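Local coordinates for TonB-dependent siderophore receptor (Pseudomonas aeruginosa 39016, PDB 5NEC), which probably takes up ferric siderophores, and siderophore-drug conjugates, across the outer membrane using energy delivered through TonB, at residues T55-Q60 and L74-G79; V68-A73 and E125-S130. One frame throughout, in Å; residues are numbered along the deposited sequence.

Contact 1 (T55-Q60 and L74-G79)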
loop_
_atom_site.group_PDB
_atom_site.type_symbol
_atom_site.label_atom_id
_atom_site.label_comp_id
_atom_site.label_asym_id
_atom_site.label_seq_id
_atom_site.Cartn_x
_atom_site.Cartn_y
_atom_site.Cartn_z
ATOM N N THR A 55 3.705 6.537 11.173
ATOM C CA THR A 55 2.981 7.649 10.554
ATOM C C THR A 55 1.571 7.201 10.201
ATOM O O THR A 55 1.384 6.203 9.502
ATOM C CB THR A 55 3.675 8.154 9.270
ATOM O OG1 THR A 55 5.034 8.499 9.559
ATOM C CG2 THR A 55 2.941 9.362 8.669
ATOM N N VAL A 56 0.580 7.941 10.684
ATOM C CA VAL A 56 -0.803 7.675 10.339
ATOM C C VAL A 56 -1.260 8.684 9.277
ATOM O O VAL A 56 -1.111 9.880 9.454
ATOM C CB VAL A 56 -1.696 7.700 11.592
ATOM C CG1 VAL A 56 -3.159 7.460 11.211
ATOM C CG2 VAL A 56 -1.196 6.658 12.597
ATOM N N VAL A 57 -1.756 8.185 8.144
ATOM C CA VAL A 57 -2.404 9.041 7.158
ATOM C C VAL A 57 -3.866 9.110 7.565
ATOM O O VAL A 57 -4.591 8.121 7.406
ATOM C CB VAL A 57 -2.282 8.516 5.717
ATOM C CG1 VAL A 57 -2.891 9.526 4.733
ATOM C CG2 VAL A 57 -0.825 8.238 5.390
ATOM N N PRO A 58 -4.301 10.258 8.116
ATOM C CA PRO A 58 -5.676 10.357 8.598
ATOM C C PRO A 58 -6.695 10.585 7.494
ATOM O O PRO A 58 -6.344 11.033 6.396
ATOM C CB PRO A 58 -5.629 11.563 9.522
ATOM C CG PRO A 58 -4.591 12.441 8.912
ATOM C CD PRO A 58 -3.593 11.546 8.236
ATOM N N LYS A 59 -7.947 10.283 7.818
ATOM C CA LYS A 59 -9.098 10.477 6.937
ATOM C C LYS A 59 -9.064 11.783 6.145
ATOM O O LYS A 59 -9.338 11.798 4.950
ATOM C CB LYS A 59 -10.382 10.449 7.778
ATOM C CG LYS A 59 -11.681 10.403 6.977
ATOM C CD LYS A 59 -12.860 10.970 7.758
ATOM C CE LYS A 59 -13.189 10.113 8.966
ATOM N NZ LYS A 59 -13.945 10.830 10.027
ATOM N N GLN A 60 -8.750 12.875 6.833
ATOM C CA GLN A 60 -8.849 14.210 6.260
ATOM C C GLN A 60 -7.809 14.443 5.177
ATOM O O GLN A 60 -8.100 15.149 4.208
ATOM C CB GLN A 60 -8.717 15.290 7.347
ATOM C CG GLN A 60 -9.257 16.657 6.942
ATOM C CD GLN A 60 -10.700 16.598 6.481
ATOM O OE1 GLN A 60 -11.526 15.915 7.072
ATOM N NE2 GLN A 60 -10.993 17.274 5.395
ATOM N N LEU A 74 -0.547 7.022 -0.244
ATOM C CA LEU A 74 0.787 6.862 0.356
ATOM C C LEU A 74 1.877 7.769 -0.243
ATOM O O LEU A 74 2.964 7.843 0.308
ATOM C CB LEU A 74 1.233 5.394 0.349
ATOM C CG LEU A 74 0.501 4.472 1.327
ATOM C CD1 LEU A 74 0.807 3.014 0.989
ATOM C CD2 LEU A 74 0.839 4.766 2.794
ATOM N N ARG A 75 1.584 8.487 -1.328
ATOM C CA ARG A 75 2.500 9.520 -1.817
ATOM C C ARG A 75 2.823 10.586 -0.758
ATOM O O ARG A 75 3.871 11.219 -0.835
ATOM C CB ARG A 75 1.984 10.164 -3.118
ATOM C CG ARG A 75 1.043 11.368 -2.989
ATOM C CD ARG A 75 0.359 11.658 -4.327
ATOM N NE ARG A 75 -0.419 12.903 -4.353
ATOM C CZ ARG A 75 -1.723 13.038 -4.073
ATOM N NH1 ARG A 75 -2.495 12.018 -3.678
ATOM N NH2 ARG A 75 -2.270 14.243 -4.177
ATOM N N THR A 76 1.924 10.764 0.224
ATOM C CA THR A 76 2.149 11.664 1.371
ATOM C C THR A 76 3.171 11.183 2.414
ATOM O O THR A 76 3.559 11.949 3.264
ATOM C CB THR A 76 0.817 11.986 2.114
ATOM O OG1 THR A 76 0.142 10.771 2.482
ATOM C CG2 THR A 76 -0.091 12.827 1.255
ATOM N N VAL A 77 3.577 9.925 2.370
ATOM C CA VAL A 77 4.563 9.394 3.300
ATOM C C VAL A 77 5.807 9.011 2.506
ATOM O O VAL A 77 5.795 8.009 1.784
ATOM C CB VAL A 77 4.019 8.167 4.055
ATOM C CG1 VAL A 77 5.073 7.619 5.006
ATOM C CG2 VAL A 77 2.758 8.553 4.815
ATOM N N PRO A 78 6.898 9.775 2.665
ATOM C CA PRO A 78 8.076 9.588 1.809
ATOM C C PRO A 78 8.806 8.291 2.075
ATOM O O PRO A 78 8.757 7.763 3.182
ATOM C CB PRO A 78 8.967 10.770 2.197
ATOM C CG PRO A 78 8.654 10.983 3.651
ATOM C CD PRO A 78 7.182 10.692 3.793
ATOM N N GLY A 79 9.478 7.778 1.051
ATOM C CA GLY A 79 10.258 6.528 1.165
ATOM C C GLY A 79 9.491 5.212 1.002
ATOM O O GLY A 79 10.043 4.138 1.255
#

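Contact 2 (V68-A73 and E125-S130)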
loop_
_atom_site.group_PDB
_atom_site.type_symbol
_atom_site.label_atom_id
_atom_site.label_comp_id
_atom_site.label_asym_id
_atom_site.label_seq_id
_atom_site.Cartn_x
_atom_site.Cartn_y
_atom_site.Cartn_z
ATOM N N VAL A 68 -7.694 8.209 -4.692
ATOM C CA VAL A 68 -8.643 7.157 -5.101
ATOM C C VAL A 68 -8.074 5.751 -4.901
ATOM O O VAL A 68 -8.715 4.771 -5.280
ATOM C CB VAL A 68 -9.146 7.355 -6.561
ATOM C CG1 VAL A 68 -9.871 8.684 -6.683
ATOM C CG2 VAL A 68 -8.018 7.278 -7.581
ATOM N N SER A 69 -6.879 5.649 -4.328
ATOM C CA SER A 69 -6.268 4.346 -4.059
ATOM C C SER A 69 -5.259 4.439 -2.935
ATOM O O SER A 69 -4.890 5.539 -2.504
ATOM C CB SER A 69 -5.585 3.788 -5.308
ATOM O OG SER A 69 -4.398 4.500 -5.592
ATOM N N LEU A 70 -4.824 3.270 -2.481
ATOM C CA LEU A 70 -3.809 3.136 -1.424
ATOM C C LEU A 70 -2.483 3.755 -1.821
ATOM O O LEU A 70 -1.898 4.454 -1.027
ATOM C CB LEU A 70 -3.613 1.654 -1.045
ATOM C CG LEU A 70 -2.573 1.308 0.019
ATOM C CD1 LEU A 70 -2.878 1.986 1.346
ATOM C CD2 LEU A 70 -2.533 -0.201 0.232
ATOM N N GLN A 71 -2.026 3.508 -3.049
ATOM C CA GLN A 71 -0.772 4.104 -3.566
ATOM C C GLN A 71 -0.826 5.623 -3.683
ATOM O O GLN A 71 0.103 6.305 -3.269
ATOM C CB GLN A 71 -0.428 3.574 -4.947
ATOM C CG GLN A 71 -0.193 2.095 -5.012
ATOM C CD GLN A 71 0.362 1.665 -6.350
ATOM O OE1 GLN A 71 0.994 2.452 -7.085
ATOM N NE2 GLN A 71 0.140 0.390 -6.678
ATOM N N ASP A 72 -1.899 6.122 -4.289
ATOM C CA ASP A 72 -2.198 7.557 -4.390
ATOM C C ASP A 72 -2.068 8.231 -3.006
ATOM O O ASP A 72 -1.392 9.250 -2.853
ATOM C CB ASP A 72 -3.631 7.718 -4.939
ATOM C CG ASP A 72 -3.875 9.033 -5.680
ATOM O OD1 ASP A 72 -2.953 9.880 -5.827
ATOM O OD2 ASP A 72 -5.039 9.196 -6.139
ATOM N N ALA A 73 -2.682 7.610 -2.000
ATOM C CA ALA A 73 -2.690 8.132 -0.634
ATOM C C ALA A 73 -1.311 8.086 0.022
ATOM O O ALA A 73 -0.956 9.011 0.761
ATOM C CB ALA A 73 -3.700 7.368 0.222
ATOM N N GLU A 125 -10.738 4.296 7.166
ATOM C CA GLU A 125 -10.737 5.428 8.088
ATOM C C GLU A 125 -9.376 6.111 8.037
ATOM O O GLU A 125 -9.289 7.339 7.954
ATOM C CB GLU A 125 -11.017 4.923 9.512
ATOM C CG GLU A 125 -11.358 5.995 10.535
ATOM C CD GLU A 125 -12.720 6.645 10.321
ATOM O OE1 GLU A 125 -13.667 5.989 9.802
ATOM O OE2 GLU A 125 -12.841 7.829 10.705
ATOM N N GLN A 126 -8.319 5.298 8.090
ATOM C CA GLN A 126 -6.943 5.786 8.095
ATOM C C GLN A 126 -5.958 4.666 7.731
ATOM O O GLN A 126 -6.299 3.484 7.767
ATOM C CB GLN A 126 -6.578 6.377 9.470
ATOM C CG GLN A 126 -6.557 5.344 10.584
ATOM C CD GLN A 126 -6.606 5.944 11.987
ATOM O OE1 GLN A 126 -7.202 7.002 12.232
ATOM N NE2 GLN A 126 -5.965 5.257 12.923
ATOM N N ILE A 127 -4.729 5.076 7.415
ATOM C CA ILE A 127 -3.652 4.178 7.017
ATOM C C ILE A 127 -2.480 4.340 7.990
ATOM O O ILE A 127 -1.910 5.420 8.099
ATOM C CB ILE A 127 -3.211 4.484 5.567
ATOM C CG1 ILE A 127 -4.379 4.243 4.599
ATOM C CG2 ILE A 127 -2.006 3.656 5.156
ATOM C CD1 ILE A 127 -4.304 5.099 3.358
ATOM N N GLU A 128 -2.121 3.262 8.680
ATOM C CA GLU A 128 -1.056 3.294 9.687
ATOM C C GLU A 128 0.221 2.643 9.139
ATOM O O GLU A 128 0.231 1.452 8.835
ATOM C CB GLU A 128 -1.532 2.596 10.964
ATOM C CG GLU A 128 -2.837 3.184 11.504
ATOM C CD GLU A 128 -3.336 2.540 12.791
ATOM O OE1 GLU A 128 -2.810 1.480 13.195
ATOM O OE2 GLU A 128 -4.281 3.104 13.394
ATOM N N VAL A 129 1.284 3.440 9.005
ATOM C CA VAL A 129 2.567 2.991 8.456
ATOM C C VAL A 129 3.584 2.795 9.577
ATOM O O VAL A 129 4.048 3.756 10.150
ATOM C CB VAL A 129 3.130 4.020 7.439
ATOM C CG1 VAL A 129 4.320 3.446 6.667
ATOM C CG2 VAL A 129 2.040 4.453 6.464
ATOM N N SER A 130 3.922 1.546 9.878
ATOM C CA SER A 130 5.050 1.218 10.766
ATOM C C SER A 130 6.311 1.047 9.941
ATOM O O SER A 130 6.377 0.168 9.090
ATOM C CB SER A 130 4.777 -0.082 11.511
ATOM O OG SER A 130 3.869 0.166 12.554
#

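Contact 1 (T55-Q60 and L74-G79)
Val57 and Val77 meet through one methyl each, Val57 CG2 lying 3.6 Å from Val77 CG2, the tight point of the contact. The same Val77 methyl also touches Thr55, whose CG2 lies 3.9 Å from Val77 CG2, so a single branch from the loop is met by two residues of the strand. Thr55 and Val57 are two apart, on the face of strand 54-57 turned to the loop, while Val56 points the other way. Thr55 has OG1 beside the backbone N (chi1 -55°), which leaves CG2 opposite that N and brings the methyl rather than the hydroxyl to Val77; the two side chains run past one another in opposite senses.

Thr76 makes the looser part. Its OG1 is about equally far from both methyls of Val57, 4.0 Å from Val57 CG1 and 4.0 Å from Val57 CG2, and makes no polar bond to the strand. A chi1 of 54° sets OG1 between the backbone N and the carbonyl carbon, and the hydroxyl is hydrogen-bonded to Ala73 O, three residues back.

The loop is shaped by a type I turn from Leu74 to Val77, closed by Val77 N to Leu74 O at 3.0 Å. Phe599 of barrel strand 596-609 packs on Thr55, Val57 and Thr76. Beyond this apolar patch the residues are more open and charged: partly exposed Arg75 forms salt bridges with Asp72 and with Asp682 of the barrel, and Lys59 pairs with Glu30.

No hydrogen bond joins the two segments. The small apolar seam between the turn after helix 70-74 and edge strand 54-57 lies where the plug domain meets the wall of the surrounding barrel, in the plug-in-barrel fold of TonB-dependent receptors.

Contact 2 (V68-A73 and E125-S130)
Ile127 CD1 makes the closest approach of residues 125-130 to residues 68-73, meeting two residues there: it lies 3.9 Å from Ala73 CB and 4.0 Å from Leu70 CD1. These partners are three apart in sequence, about one helical turn, and the end of the isoleucine touches both. With CG1 opposite the carbonyl carbon (chi1 -62°) and chi2 extended at 152°, Ile127 carries CD1 out from the strand to the helix. Leu70 approaches through its CD1 branch alone, and all three residues are buried.

Around this apolar core, the start of the helix is fixed by polar bonds. Ser69 is the N-cap: its OG accepts from Asp72 N at 3.3 Å. Asp72 reaches back in turn, OD2 accepting from Val68 N at 3.2 Å, while its OD1 forms a salt bridge with Arg75.

The other face of the strand is polar. Glu128 OE2 accepts from Gln126 NE2 at 2.8 Å with its anti lone pair, and lies almost in the amide plane of Gln126. Glu128 is held further by Ser38, Ala39 and Asn148, a dense set of donors for a buried carboxylate. Backbone bonds tie the strand to Val57 on one edge and to Asn148 and Val150 on the other. The arrangement is a short N-capped helix packed on an inner strand of the mixed sheet of a TonB-dependent receptor plug domain.

How the contacts relate
Contact 1 and contact 2 lie next to each other in the plug domain, their centres about 6 Å apart. Along the chain their segments alternate: 55-60, 68-73, 74-79, then 125-130. Residues 68-73 run directly into 74-79, so helix 70-74 and the turn after it pack on two adjoining strands of one mixed sheet. Strands 54-57 and 124-130 are antiparallel neighbours there, probably hydrogen-bonded through Val57 N to Ile127 O and through Thr55 O to Val129 N, both 2.8 Å. Leu74 also touches Ile127 and Val129. The two contacts therefore place one short helix and its following turn over two neighbouring strands, tying early and later parts of the plug together inside the barrel.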